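Local coordinates for protein glucoamylase (Thermoanaerobacterium thermosaccharolyticum, PDB 1LF6) that hydrolyses alpha-1,4-glucan chains as an exo-acting glucoamylase of glycosyl hydrolase family 15, probably releasing beta-D-glucose stepwise from their non-reducing ends, at residues W341-D344 against L345-A349; Q398-P401 against I402-S405; N350-A354 against A355-D359; N300-M303 against I304-A307. All blocks are in the same frame, centred on the assembly; numbering follows the deposited sequence.

Contact 1 (W341-D344 against L345-A349); sequences WSRD and LYHVA
The imidazole of His347 lies beside Arg343, one helical turn earlier: its CD2 is 3.9 Å from Arg343 CG, and the ring and guanidinium planes are turned 42° apart. One ring face carries the neighbouring phenol of Tyr346, whose CD2 lies over the ring centre, 3.7 Å above the imidazole plane, and Asp344 CA lies at the edge, near the plane. Arg343 O approaches His347 CD2 obliquely, at 3.1 Å. The ring also stacks with Trp654 of helix 653-668, so an alanine in place of His347 would probably leave that indole without its stacking partner and would take away the ring beside Arg343 CG. At the Tyr346 ring, Arg343 O comes to the edge.

Backbone bonds open helix 342-355. Trp341 occupies the N-cap position, and its O accepts the first i to i+4 bond, from Leu345 N at 2.8 Å; Val348 N reaches Asp344 O at 2.9 Å. The indole serves a separate purpose, its NE1 bonding to Glu438, the likely proton donor. Arg343 extends from CA to CD, with CG anti to the backbone N (chi1 173°), and then bends at chi3. Its NE forms a long salt bridge to Asp344 OD2 at 3.9 Å, while NH1 meets Asp396 and Gln394. The chemistry is that of a helix N terminus bordering the probable active site, where Arg343 can spread its charge over several acceptors while its methylene groups pack beside an aromatic ring.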
ATOM      1  N   TRP A 341       0.537   9.575   5.616  1.00 18.30           N
ATOM      2  CA  TRP A 341       0.014   9.716   6.973  1.00 17.92           C
ATOM      3  C   TRP A 341       1.194   9.659   7.927  1.00 18.36           C
ATOM      4  O   TRP A 341       2.028   8.753   7.856  1.00 19.37           O
ATOM      5  CB  TRP A 341      -0.934   8.570   7.329  1.00 18.45           C
ATOM      6  CG  TRP A 341      -2.359   8.741   6.893  1.00 17.43           C
ATOM      7  CD1 TRP A 341      -3.389   9.265   7.630  1.00 17.85           C
ATOM      8  CD2 TRP A 341      -2.933   8.302   5.657  1.00 18.83           C
ATOM      9  NE1 TRP A 341      -4.570   9.164   6.931  1.00 15.30           N
ATOM     10  CE2 TRP A 341      -4.321   8.579   5.717  1.00 17.17           C
ATOM     11  CE3 TRP A 341      -2.410   7.695   4.502  1.00 17.97           C
ATOM     12  CZ2 TRP A 341      -5.194   8.268   4.666  1.00 16.16           C
ATOM     13  CZ3 TRP A 341      -3.278   7.385   3.458  1.00 17.62           C
ATOM     14  CH2 TRP A 341      -4.659   7.673   3.549  1.00 15.21           C
ATOM     15  N   SER A 342       1.257  10.634   8.819  1.00 17.96           N
ATOM     16  CA  SER A 342       2.309  10.698   9.809  1.00 17.85           C
ATOM     17  C   SER A 342       2.386   9.382  10.592  1.00 18.16           C
ATOM     18  O   SER A 342       3.482   8.879  10.880  1.00 17.06           O
ATOM     19  CB  SER A 342       2.026  11.864  10.759  1.00 20.10           C
ATOM     20  OG  SER A 342       2.850  11.817  11.903  1.00 26.09           O
ATOM     21  N   ARG A 343       1.219   8.828  10.922  1.00 14.18           N
ATOM     22  CA  ARG A 343       1.144   7.582  11.681  1.00 13.89           C
ATOM     23  C   ARG A 343       1.796   6.438  10.912  1.00 13.54           C
ATOM     24  O   ARG A 343       2.738   5.813  11.401  1.00 14.41           O
ATOM     25  CB  ARG A 343      -0.327   7.253  12.008  1.00 12.81           C
ATOM     26  CG  ARG A 343      -0.555   5.882  12.653  1.00 13.12           C
ATOM     27  CD  ARG A 343      -2.032   5.649  12.985  1.00 15.57           C
ATOM     28  NE  ARG A 343      -2.911   6.130  11.916  1.00 15.43           N
ATOM     29  CZ  ARG A 343      -3.592   7.269  11.961  1.00 14.38           C
ATOM     30  NH1 ARG A 343      -3.514   8.054  13.028  1.00 10.37           N
ATOM     31  NH2 ARG A 343      -4.339   7.630  10.931  1.00 15.44           N
ATOM     32  N   ASP A 344       1.311   6.174   9.707  1.00 13.57           N
ATOM     33  CA  ASP A 344       1.874   5.096   8.902  1.00 15.54           C
ATOM     34  C   ASP A 344       3.365   5.303   8.648  1.00 15.49           C
ATOM     35  O   ASP A 344       4.151   4.368   8.751  1.00 16.16           O
ATOM     36  CB  ASP A 344       1.120   4.973   7.571  1.00 15.48           C
ATOM     37  CG  ASP A 344      -0.340   4.587   7.766  1.00 16.01           C
ATOM     38  OD1 ASP A 344      -0.805   3.626   7.118  1.00 16.01           O
ATOM     39  OD2 ASP A 344      -1.017   5.246   8.576  1.00 16.92           O
ATOM     40  N   LEU A 345       3.750   6.533   8.324  1.00 16.56           N
ATOM     41  CA  LEU A 345       5.150   6.852   8.052  1.00 17.04           C
ATOM     42  C   LEU A 345       6.012   6.532   9.276  1.00 16.63           C
ATOM     43  O   LEU A 345       7.104   5.974   9.159  1.00 15.72           O
ATOM     44  CB  LEU A 345       5.272   8.334   7.674  1.00 18.20           C
ATOM     45  CG  LEU A 345       6.607   8.879   7.161  1.00 21.89           C
ATOM     46  CD1 LEU A 345       7.067   8.079   5.948  1.00 23.21           C
ATOM     47  CD2 LEU A 345       6.440  10.349   6.791  1.00 20.18           C
ATOM     48  N   TYR A 346       5.503   6.887  10.448  1.00 16.20           N
ATOM     49  CA  TYR A 346       6.181   6.641  11.718  1.00 14.43           C
ATOM     50  C   TYR A 346       6.484   5.156  11.879  1.00 14.18           C
ATOM     51  O   TYR A 346       7.608   4.765  12.204  1.00 12.34           O
ATOM     52  CB  TYR A 346       5.281   7.125  12.867  1.00 14.91           C
ATOM     53  CG  TYR A 346       5.656   6.646  14.256  1.00 16.07           C
ATOM     54  CD1 TYR A 346       6.798   7.123  14.907  1.00 17.27           C
ATOM     55  CD2 TYR A 346       4.853   5.724  14.931  1.00 14.84           C
ATOM     56  CE1 TYR A 346       7.127   6.696  16.199  1.00 15.88           C
ATOM     57  CE2 TYR A 346       5.173   5.291  16.218  1.00 16.26           C
ATOM     58  CZ  TYR A 346       6.310   5.781  16.847  1.00 18.09           C
ATOM     59  OH  TYR A 346       6.623   5.356  18.119  1.00 17.80           O
ATOM     60  N   HIS A 347       5.473   4.329  11.644  1.00 12.55           N
ATOM     61  CA  HIS A 347       5.627   2.889  11.772  1.00 11.64           C
ATOM     62  C   HIS A 347       6.585   2.338  10.722  1.00 12.36           C
ATOM     63  O   HIS A 347       7.416   1.478  11.018  1.00 11.31           O
ATOM     64  CB  HIS A 347       4.253   2.226  11.675  1.00 13.40           C
ATOM     65  CG  HIS A 347       3.363   2.539  12.841  1.00 14.46           C
ATOM     66  ND1 HIS A 347       3.699   2.212  14.139  1.00 12.30           N
ATOM     67  CD2 HIS A 347       2.165   3.168  12.910  1.00 12.17           C
ATOM     68  CE1 HIS A 347       2.746   2.625  14.956  1.00 11.87           C
ATOM     69  NE2 HIS A 347       1.802   3.208  14.236  1.00 11.87           N
ATOM     70  N   VAL A 348       6.474   2.844   9.499  1.00 11.81           N
ATOM     71  CA  VAL A 348       7.349   2.414   8.415  1.00 13.02           C
ATOM     72  C   VAL A 348       8.790   2.777   8.806  1.00 14.28           C
ATOM     73  O   VAL A 348       9.698   1.965   8.675  1.00 17.02           O
ATOM     74  CB  VAL A 348       6.948   3.103   7.079  1.00 14.26           C
ATOM     75  CG1 VAL A 348       8.048   2.900   6.017  1.00 12.69           C
ATOM     76  CG2 VAL A 348       5.625   2.514   6.577  1.00 10.30           C
ATOM     77  N   ALA A 349       8.984   3.990   9.310  1.00 14.25           N
ATOM     78  CA  ALA A 349      10.301   4.437   9.737  1.00 16.14           C
ATOM     79  C   ALA A 349      10.867   3.512  10.822  1.00 17.54           C
ATOM     80  O   ALA A 349      12.067   3.230  10.851  1.00 18.96           O
ATOM     81  CB  ALA A 349      10.220   5.855  10.252  1.00 10.69           C
TER

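Contact 2 (Q398-P401 against I402-S405); sequences QADP and IILS
Ile403 lies along the preceding turn, beside Ala399 and Asp400. Its CB lies 3.6 Å from Asp400 O. CG1, placed beside the backbone N (chi1 -59°), comes to 3.5 Å from Ala399 O. CD1, at the end of an extended chain, stops 4.0 Å from Asp400 OD1. The side chains of Ile403 and Asp400 lie side by side and point the same way, and the branched isoleucine covers the backbone of the turn before it.

Pro401 brings no N-H, so its nitrogen makes no bond to the preceding turn and the helix kinks there. Beyond it the usual pattern resumes: Ile403 N donates to Ala399 O at 3.1 Å, with a weak bond from Ile402 N to the same oxygen, and Leu404 N donates to Asp400 O at 2.9 Å. Pro401 O accepts twice from Ser405, from N at 3.0 Å and from OG at 2.9 Å, and these donors arrive from opposite faces of the carbonyl plane. Replacing Ser405 by an alanine is likely to leave Pro401 O with one backbone bond, tilted from its plane, where it now accepts two. Serine suits the site because its short hydroxyl can fold back onto its own helix.

Around helix 395-407, Ile403 and Asp400 meet Tyr346 of helix 342-355, Ile402 packs against Cys457 and Ala458 of helix 445-464, Leu404 touches helix 358-375, and Pro401 rests on Leu421 of helix 414-428.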
ATOM      1  N   GLN A 398       0.491  14.161  15.722  1.00 15.96           N
ATOM      2  CA  GLN A 398       1.318  15.310  16.077  1.00 17.21           C
ATOM      3  C   GLN A 398       2.482  14.807  16.924  1.00 17.50           C
ATOM      4  O   GLN A 398       3.580  15.375  16.913  1.00 18.23           O
ATOM      5  CB  GLN A 398       0.525  16.328  16.909  1.00 16.90           C
ATOM      6  CG  GLN A 398      -0.833  16.711  16.345  1.00 18.20           C
ATOM      7  CD  GLN A 398      -0.757  17.219  14.920  1.00 18.31           C
ATOM      8  OE1 GLN A 398       0.098  18.046  14.583  1.00 17.25           O
ATOM      9  NE2 GLN A 398      -1.661  16.734  14.073  1.00 15.75           N
ATOM     10  N   ALA A 399       2.229  13.726  17.656  1.00 15.85           N
ATOM     11  CA  ALA A 399       3.212  13.136  18.559  1.00 14.63           C
ATOM     12  C   ALA A 399       4.259  12.221  17.935  1.00 15.53           C
ATOM     13  O   ALA A 399       5.438  12.288  18.294  1.00 14.05           O
ATOM     14  CB  ALA A 399       2.482  12.382  19.671  1.00 14.08           C
ATOM     15  N   ASP A 400       3.834  11.367  17.008  1.00 16.05           N
ATOM     16  CA  ASP A 400       4.746  10.414  16.387  1.00 16.19           C
ATOM     17  C   ASP A 400       6.021  10.995  15.797  1.00 15.80           C
ATOM     18  O   ASP A 400       7.096  10.440  15.984  1.00 15.90           O
ATOM     19  CB  ASP A 400       4.001   9.575  15.339  1.00 15.31           C
ATOM     20  CG  ASP A 400       3.002   8.616  15.980  1.00 16.50           C
ATOM     21  OD1 ASP A 400       3.173   8.315  17.182  1.00 13.80           O
ATOM     22  OD2 ASP A 400       2.069   8.158  15.292  1.00 17.96           O
ATOM     23  N   PRO A 401       5.921  12.113  15.066  1.00 16.52           N
ATOM     24  CA  PRO A 401       7.164  12.657  14.516  1.00 17.13           C
ATOM     25  C   PRO A 401       8.150  13.065  15.616  1.00 16.97           C
ATOM     26  O   PRO A 401       9.367  13.019  15.413  1.00 14.56           O
ATOM     27  CB  PRO A 401       6.685  13.827  13.653  1.00 16.99           C
ATOM     28  CG  PRO A 401       5.304  14.133  14.181  1.00 21.01           C
ATOM     29  CD  PRO A 401       4.745  12.790  14.497  1.00 16.07           C
ATOM     30  N   ILE A 402       7.629  13.450  16.781  1.00 15.94           N
ATOM     31  CA  ILE A 402       8.493  13.834  17.894  1.00 16.86           C
ATOM     32  C   ILE A 402       9.188  12.589  18.429  1.00 16.91           C
ATOM     33  O   ILE A 402      10.384  12.607  18.705  1.00 18.15           O
ATOM     34  CB  ILE A 402       7.710  14.459  19.076  1.00 15.96           C
ATOM     35  CG1 ILE A 402       6.968  15.718  18.631  1.00 15.83           C
ATOM     36  CG2 ILE A 402       8.685  14.780  20.210  1.00 14.27           C
ATOM     37  CD1 ILE A 402       6.074  16.310  19.718  1.00 15.54           C
ATOM     38  N   ILE A 403       8.421  11.514  18.581  1.00 16.18           N
ATOM     39  CA  ILE A 403       8.957  10.259  19.087  1.00 14.92           C
ATOM     40  C   ILE A 403      10.044   9.740  18.146  1.00 15.51           C
ATOM     41  O   ILE A 403      11.067   9.228  18.597  1.00 15.33           O
ATOM     42  CB  ILE A 403       7.835   9.199  19.240  1.00 16.05           C
ATOM     43  CG1 ILE A 403       6.760   9.730  20.202  1.00 15.38           C
ATOM     44  CG2 ILE A 403       8.409   7.884  19.771  1.00 13.43           C
ATOM     45  CD1 ILE A 403       5.544   8.838  20.322  1.00 15.61           C
ATOM     46  N   LEU A 404       9.824   9.890  16.841  1.00 13.64           N
ATOM     47  CA  LEU A 404      10.793   9.447  15.844  1.00 13.74           C
ATOM     48  C   LEU A 404      12.059  10.316  15.924  1.00 14.94           C
ATOM     49  O   LEU A 404      13.168   9.815  15.796  1.00 14.60           O
ATOM     50  CB  LEU A 404      10.187   9.537  14.438  1.00 12.07           C
ATOM     51  CG  LEU A 404      11.038   9.033  13.266  1.00 11.37           C
ATOM     52  CD1 LEU A 404      11.428   7.591  13.481  1.00 10.03           C
ATOM     53  CD2 LEU A 404      10.246   9.180  11.963  1.00 11.41           C
ATOM     54  N   SER A 405      11.884  11.618  16.130  1.00 15.85           N
ATOM     55  CA  SER A 405      13.017  12.522  16.240  1.00 18.21           C
ATOM     56  C   SER A 405      13.906  12.067  17.393  1.00 19.70           C
ATOM     57  O   SER A 405      15.135  12.124  17.317  1.00 19.56           O
ATOM     58  CB  SER A 405      12.539  13.953  16.490  1.00 17.58           C
ATOM     59  OG  SER A 405      11.920  14.486  15.334  1.00 19.71           O
TER

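Contact 3 (N350-A354 against A355-D359); sequences NAFIA and AGDVD
Ala355 N donates to Ala351 O at 2.9 Å in the last regular turn of helix 342-355, and hydrogen bonding then changes character. Gly356 N turns to Ile353 O at 3.0 Å, but stands well above that carbonyl plane rather than on a lone pair. Asp357 N makes a weak bond to Phe352 O at 2.8 Å. With Gly356 at positive phi (99°), the chain forms a Schellman motif. Glycine suits the place because at these backbone angles any side chain would collide with the carbonyl oxygen of Ala355. Asp357 then centres an inverse gamma turn, closed by a weak bond from Val358 N to Gly356 O.

In the polar-aromatic contact, Phe352 and Asp357 lie side by side with ring and carboxylate planes 75° apart. OD1 of Asp357 comes obliquely to 3.5 Å from Phe352 CD1. Separately, the methylene CB of Phe352 lies 3.3 Å from the backbone O of Asp357. The apolar contact is looser, with Ile353 CD1 4.4 Å from Val358 CG1. Ile353 bends at chi2 (-60°), which brings this terminal methyl nearer the following segment.

Asp357 is also the N-cap of helix 358-375: its carboxylate caps a backbone N of the first turn, and OD1 bonds to Ser360 OG and Tyr283 OH. A short side chain with two acceptor oxygens fits this role. A glycine just past one helix and an aspartate just before the next thus make the connection, and the aspartate's negative charge would probably be stabilised by the helix N terminus.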
ATOM      1  N   ASN A 350      10.005   3.042  11.718  1.00 17.87           N
ATOM      2  CA  ASN A 350      10.456   2.150  12.772  1.00 18.76           C
ATOM      3  C   ASN A 350      10.957   0.826  12.201  1.00 18.47           C
ATOM      4  O   ASN A 350      11.895   0.225  12.740  1.00 17.92           O
ATOM      5  CB  ASN A 350       9.339   1.905  13.791  1.00 17.99           C
ATOM      6  CG  ASN A 350       9.117   3.098  14.691  1.00 21.30           C
ATOM      7  OD1 ASN A 350      10.061   3.823  15.017  1.00 21.13           O
ATOM      8  ND2 ASN A 350       7.874   3.306  15.109  1.00 17.24           N
ATOM      9  N   ALA A 351      10.337   0.371  11.114  1.00 15.78           N
ATOM     10  CA  ALA A 351      10.760  -0.872  10.470  1.00 15.78           C
ATOM     11  C   ALA A 351      12.129  -0.633   9.828  1.00 16.58           C
ATOM     12  O   ALA A 351      13.022  -1.465   9.936  1.00 16.85           O
ATOM     13  CB  ALA A 351       9.747  -1.290   9.410  1.00 14.52           C
ATOM     14  N   PHE A 352      12.292   0.507   9.159  1.00 16.76           N
ATOM     15  CA  PHE A 352      13.577   0.822   8.546  1.00 18.16           C
ATOM     16  C   PHE A 352      14.660   0.849   9.624  1.00 18.01           C
ATOM     17  O   PHE A 352      15.767   0.368   9.409  1.00 18.98           O
ATOM     18  CB  PHE A 352      13.527   2.184   7.831  1.00 15.67           C
ATOM     19  CG  PHE A 352      12.911   2.131   6.458  1.00 14.53           C
ATOM     20  CD1 PHE A 352      13.396   1.246   5.498  1.00 14.24           C
ATOM     21  CD2 PHE A 352      11.866   2.985   6.114  1.00 13.62           C
ATOM     22  CE1 PHE A 352      12.851   1.212   4.208  1.00 13.98           C
ATOM     23  CE2 PHE A 352      11.313   2.960   4.828  1.00 13.17           C
ATOM     24  CZ  PHE A 352      11.807   2.073   3.877  1.00 14.56           C
ATOM     25  N   ILE A 353      14.337   1.416  10.781  1.00 19.11           N
ATOM     26  CA  ILE A 353      15.294   1.482  11.880  1.00 20.07           C
ATOM     27  C   ILE A 353      15.677   0.077  12.318  1.00 19.70           C
ATOM     28  O   ILE A 353      16.857  -0.252  12.416  1.00 20.62           O
ATOM     29  CB  ILE A 353      14.720   2.233  13.098  1.00 20.52           C
ATOM     30  CG1 ILE A 353      14.467   3.700  12.737  1.00 21.84           C
ATOM     31  CG2 ILE A 353      15.690   2.140  14.275  1.00 22.01           C
ATOM     32  CD1 ILE A 353      15.707   4.441  12.306  1.00 26.37           C
ATOM     33  N   ALA A 354      14.666  -0.748  12.574  1.00 19.01           N
ATOM     34  CA  ALA A 354      14.876  -2.119  13.011  1.00 18.95           C
ATOM     35  C   ALA A 354      15.681  -2.931  12.005  1.00 20.81           C
ATOM     36  O   ALA A 354      16.410  -3.857  12.379  1.00 21.58           O
ATOM     37  CB  ALA A 354      13.537  -2.793  13.253  1.00 18.53           C
ATOM     38  N   ALA A 355      15.532  -2.589  10.728  1.00 20.92           N
ATOM     39  CA  ALA A 355      16.224  -3.287   9.649  1.00 22.65           C
ATOM     40  C   ALA A 355      17.634  -2.749   9.399  1.00 23.05           C
ATOM     41  O   ALA A 355      18.423  -3.379   8.698  1.00 24.25           O
ATOM     42  CB  ALA A 355      15.396  -3.197   8.367  1.00 21.23           C
ATOM     43  N   GLY A 356      17.946  -1.588   9.963  1.00 24.13           N
ATOM     44  CA  GLY A 356      19.268  -1.019   9.778  1.00 25.00           C
ATOM     45  C   GLY A 356      19.347   0.063   8.715  1.00 26.19           C
ATOM     46  O   GLY A 356      20.414   0.639   8.499  1.00 29.00           O
ATOM     47  N   ASP A 357      18.234   0.344   8.047  1.00 24.33           N
ATOM     48  CA  ASP A 357      18.209   1.384   7.021  1.00 22.81           C
ATOM     49  C   ASP A 357      17.812   2.702   7.680  1.00 21.71           C
ATOM     50  O   ASP A 357      16.698   3.208   7.502  1.00 20.85           O
ATOM     51  CB  ASP A 357      17.216   1.024   5.912  1.00 23.42           C
ATOM     52  CG  ASP A 357      17.184   2.055   4.791  1.00 23.77           C
ATOM     53  OD1 ASP A 357      16.381   1.872   3.854  1.00 21.32           O
ATOM     54  OD2 ASP A 357      17.956   3.043   4.845  1.00 23.03           O
ATOM     55  N   VAL A 358      18.743   3.250   8.451  1.00 21.28           N
ATOM     56  CA  VAL A 358      18.522   4.500   9.163  1.00 21.46           C
ATOM     57  C   VAL A 358      18.288   5.676   8.218  1.00 22.05           C
ATOM     58  O   VAL A 358      17.489   6.561   8.520  1.00 22.91           O
ATOM     59  CB  VAL A 358      19.719   4.800  10.094  1.00 20.47           C
ATOM     60  CG1 VAL A 358      19.483   6.084  10.873  1.00 20.26           C
ATOM     61  CG2 VAL A 358      19.912   3.637  11.047  1.00 21.76           C
ATOM     62  N   ASP A 359      18.973   5.679   7.077  1.00 21.83           N
ATOM     63  CA  ASP A 359      18.832   6.754   6.089  1.00 21.50           C
ATOM     64  C   ASP A 359      17.385   6.953   5.652  1.00 21.21           C
ATOM     65  O   ASP A 359      16.904   8.083   5.551  1.00 19.20           O
ATOM     66  CB  ASP A 359      19.680   6.455   4.849  1.00 25.31           C
ATOM     67  CG  ASP A 359      21.176   6.581   5.110  1.00 27.54           C
ATOM     68  OD1 ASP A 359      21.959   6.131   4.253  1.00 30.03           O
ATOM     69  OD2 ASP A 359      21.562   7.135   6.159  1.00 29.05           O
TER

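Contact 4 (N300-M303 against I304-A307); sequences NSMM and ILKA
Ala307 N donates to Met303 O at 2.7 Å, the shortest of four backbone bonds that carry helix 296-306 to its C-terminal end. Lys306 N reaches Met302 O at 2.9 Å; Leu305 N and Ile304 N repeat the pattern with Ser301 O and Asn300 O, the last with an N-H...O angle of 165°. The hydroxyl of Ser301 adds bonds to Leu297 O and to His656 ND1 of helix 653-668, so a small polar residue is satisfied inside the packed core.

The carbonyls also receive aliphatic cover. Ile304 CG1 lies 3.2 Å from Asn300 O, and Leu305 CG comes equally near Ser301 O. Leu305 has CG beside its own backbone N (chi1 -63°), which sends the side chain back along the preceding turn. There its CD1 meets Met302 SD at 4.1 Å, where the two side chains cross obliquely. In Met302, bends at chi2 and chi3 fold the unbranched chain so that it meets Phe352 and Ala355 of helix 342-355. Met303 instead packs against Trp280 of helix 269-284, and Lys306, only partly buried, lays its chain beside Trp280 and Tyr283.

The chemistry thus divides by layer: backbone bonds satisfy the main-chain groups of the turn, Ser301 adds a polar link to another helix, and the methionines and branched aliphatic residues pack against their surroundings through apolar atoms.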
ATOM      1  N   ASN A 300      11.136  -9.337   1.807  1.00 15.88           N
ATOM      2  CA  ASN A 300      10.035  -8.923   0.939  1.00 16.40           C
ATOM      3  C   ASN A 300       9.399  -7.657   1.506  1.00 16.49           C
ATOM      4  O   ASN A 300       9.188  -6.680   0.782  1.00 16.71           O
ATOM      5  CB  ASN A 300       8.976 -10.035   0.827  1.00 14.54           C
ATOM      6  CG  ASN A 300       7.939  -9.753  -0.259  1.00 16.75           C
ATOM      7  OD1 ASN A 300       6.735  -9.765  -0.004  1.00 19.67           O
ATOM      8  ND2 ASN A 300       8.407  -9.505  -1.474  1.00 13.86           N
ATOM      9  N   SER A 301       9.105  -7.672   2.806  1.00 15.65           N
ATOM     10  CA  SER A 301       8.490  -6.518   3.457  1.00 16.34           C
ATOM     11  C   SER A 301       9.360  -5.267   3.334  1.00 16.86           C
ATOM     12  O   SER A 301       8.861  -4.194   3.006  1.00 16.20           O
ATOM     13  CB  SER A 301       8.236  -6.812   4.942  1.00 14.91           C
ATOM     14  OG  SER A 301       7.351  -7.912   5.097  1.00 14.08           O
ATOM     15  N   MET A 302      10.660  -5.408   3.588  1.00 15.32           N
ATOM     16  CA  MET A 302      11.550  -4.257   3.515  1.00 15.90           C
ATOM     17  C   MET A 302      11.679  -3.656   2.114  1.00 16.06           C
ATOM     18  O   MET A 302      11.822  -2.442   1.972  1.00 17.22           O
ATOM     19  CB  MET A 302      12.933  -4.612   4.075  1.00 16.46           C
ATOM     20  CG  MET A 302      12.948  -4.860   5.587  1.00 16.16           C
ATOM     21  SD  MET A 302      12.099  -3.578   6.534  1.00 18.68           S
ATOM     22  CE  MET A 302      12.985  -2.097   6.015  1.00 15.87           C
ATOM     23  N   MET A 303      11.626  -4.491   1.081  1.00 16.53           N
ATOM     24  CA  MET A 303      11.725  -3.985  -0.285  1.00 16.98           C
ATOM     25  C   MET A 303      10.437  -3.243  -0.630  1.00 16.11           C
ATOM     26  O   MET A 303      10.465  -2.167  -1.241  1.00 15.04           O
ATOM     27  CB  MET A 303      11.940  -5.134  -1.274  1.00 17.12           C
ATOM     28  CG  MET A 303      13.209  -5.933  -1.014  1.00 21.91           C
ATOM     29  SD  MET A 303      13.607  -7.131  -2.304  1.00 23.28           S
ATOM     30  CE  MET A 303      14.949  -6.364  -3.012  1.00 27.65           C
ATOM     31  N   ILE A 304       9.309  -3.827  -0.238  1.00 15.49           N
ATOM     32  CA  ILE A 304       8.015  -3.213  -0.493  1.00 16.66           C
ATOM     33  C   ILE A 304       7.985  -1.822   0.133  1.00 16.66           C
ATOM     34  O   ILE A 304       7.546  -0.863  -0.502  1.00 17.70           O
ATOM     35  CB  ILE A 304       6.855  -4.072   0.078  1.00 17.71           C
ATOM     36  CG1 ILE A 304       6.694  -5.340  -0.757  1.00 17.11           C
ATOM     37  CG2 ILE A 304       5.552  -3.267   0.096  1.00 14.03           C
ATOM     38  CD1 ILE A 304       5.624  -6.277  -0.240  1.00 19.39           C
ATOM     39  N   LEU A 305       8.467  -1.702   1.368  1.00 18.33           N
ATOM     40  CA  LEU A 305       8.488  -0.404   2.039  1.00 18.86           C
ATOM     41  C   LEU A 305       9.417   0.527   1.274  1.00 19.00           C
ATOM     42  O   LEU A 305       9.070   1.665   0.962  1.00 18.74           O
ATOM     43  CB  LEU A 305       8.972  -0.551   3.489  1.00 18.01           C
ATOM     44  CG  LEU A 305       8.083  -1.395   4.409  1.00 21.03           C
ATOM     45  CD1 LEU A 305       8.661  -1.396   5.815  1.00 18.54           C
ATOM     46  CD2 LEU A 305       6.652  -0.839   4.415  1.00 18.33           C
ATOM     47  N   LYS A 306      10.605   0.022   0.964  1.00 20.52           N
ATOM     48  CA  LYS A 306      11.599   0.788   0.230  1.00 20.25           C
ATOM     49  C   LYS A 306      11.010   1.292  -1.086  1.00 19.02           C
ATOM     50  O   LYS A 306      11.272   2.414  -1.506  1.00 17.98           O
ATOM     51  CB  LYS A 306      12.814  -0.095  -0.050  1.00 21.31           C
ATOM     52  CG  LYS A 306      14.128   0.534   0.334  1.00 24.64           C
ATOM     53  CD  LYS A 306      14.428   1.729  -0.523  1.00 24.14           C
ATOM     54  CE  LYS A 306      15.679   2.455  -0.054  1.00 19.22           C
ATOM     55  NZ  LYS A 306      15.939   3.583  -0.974  1.00 17.98           N
ATOM     56  N   ALA A 307      10.210   0.448  -1.727  1.00 19.28           N
ATOM     57  CA  ALA A 307       9.584   0.784  -3.001  1.00 19.59           C
ATOM     58  C   ALA A 307       8.336   1.660  -2.867  1.00 21.43           C
ATOM     59  O   ALA A 307       7.706   1.995  -3.874  1.00 22.37           O
ATOM     60  CB  ALA A 307       9.231  -0.498  -3.749  1.00 18.01           C
TER

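From the N terminus the order is contact 4, contact 1, contact 3, contact 2. Each spans adjoining residues, so none closes a long loop, and they follow in series without nesting or crossing. Contact 4 ends helix 296-306; contact 1 begins helix 342-355, and contact 3 ends it and turns the chain into helix 358-375; contact 2 lies in helix 395-407. Met302 CE of contact 4 packs 3.4 Å from Phe352 CD1 of contact 3, while Ser342 OG of contact 1 lies 3.4 Å from Pro401 CD of contact 2. Helix 342-355 thus joins helices 296-306 and 395-407 within the (alpha/alpha) barrel; contacts 2 and 4 do not touch.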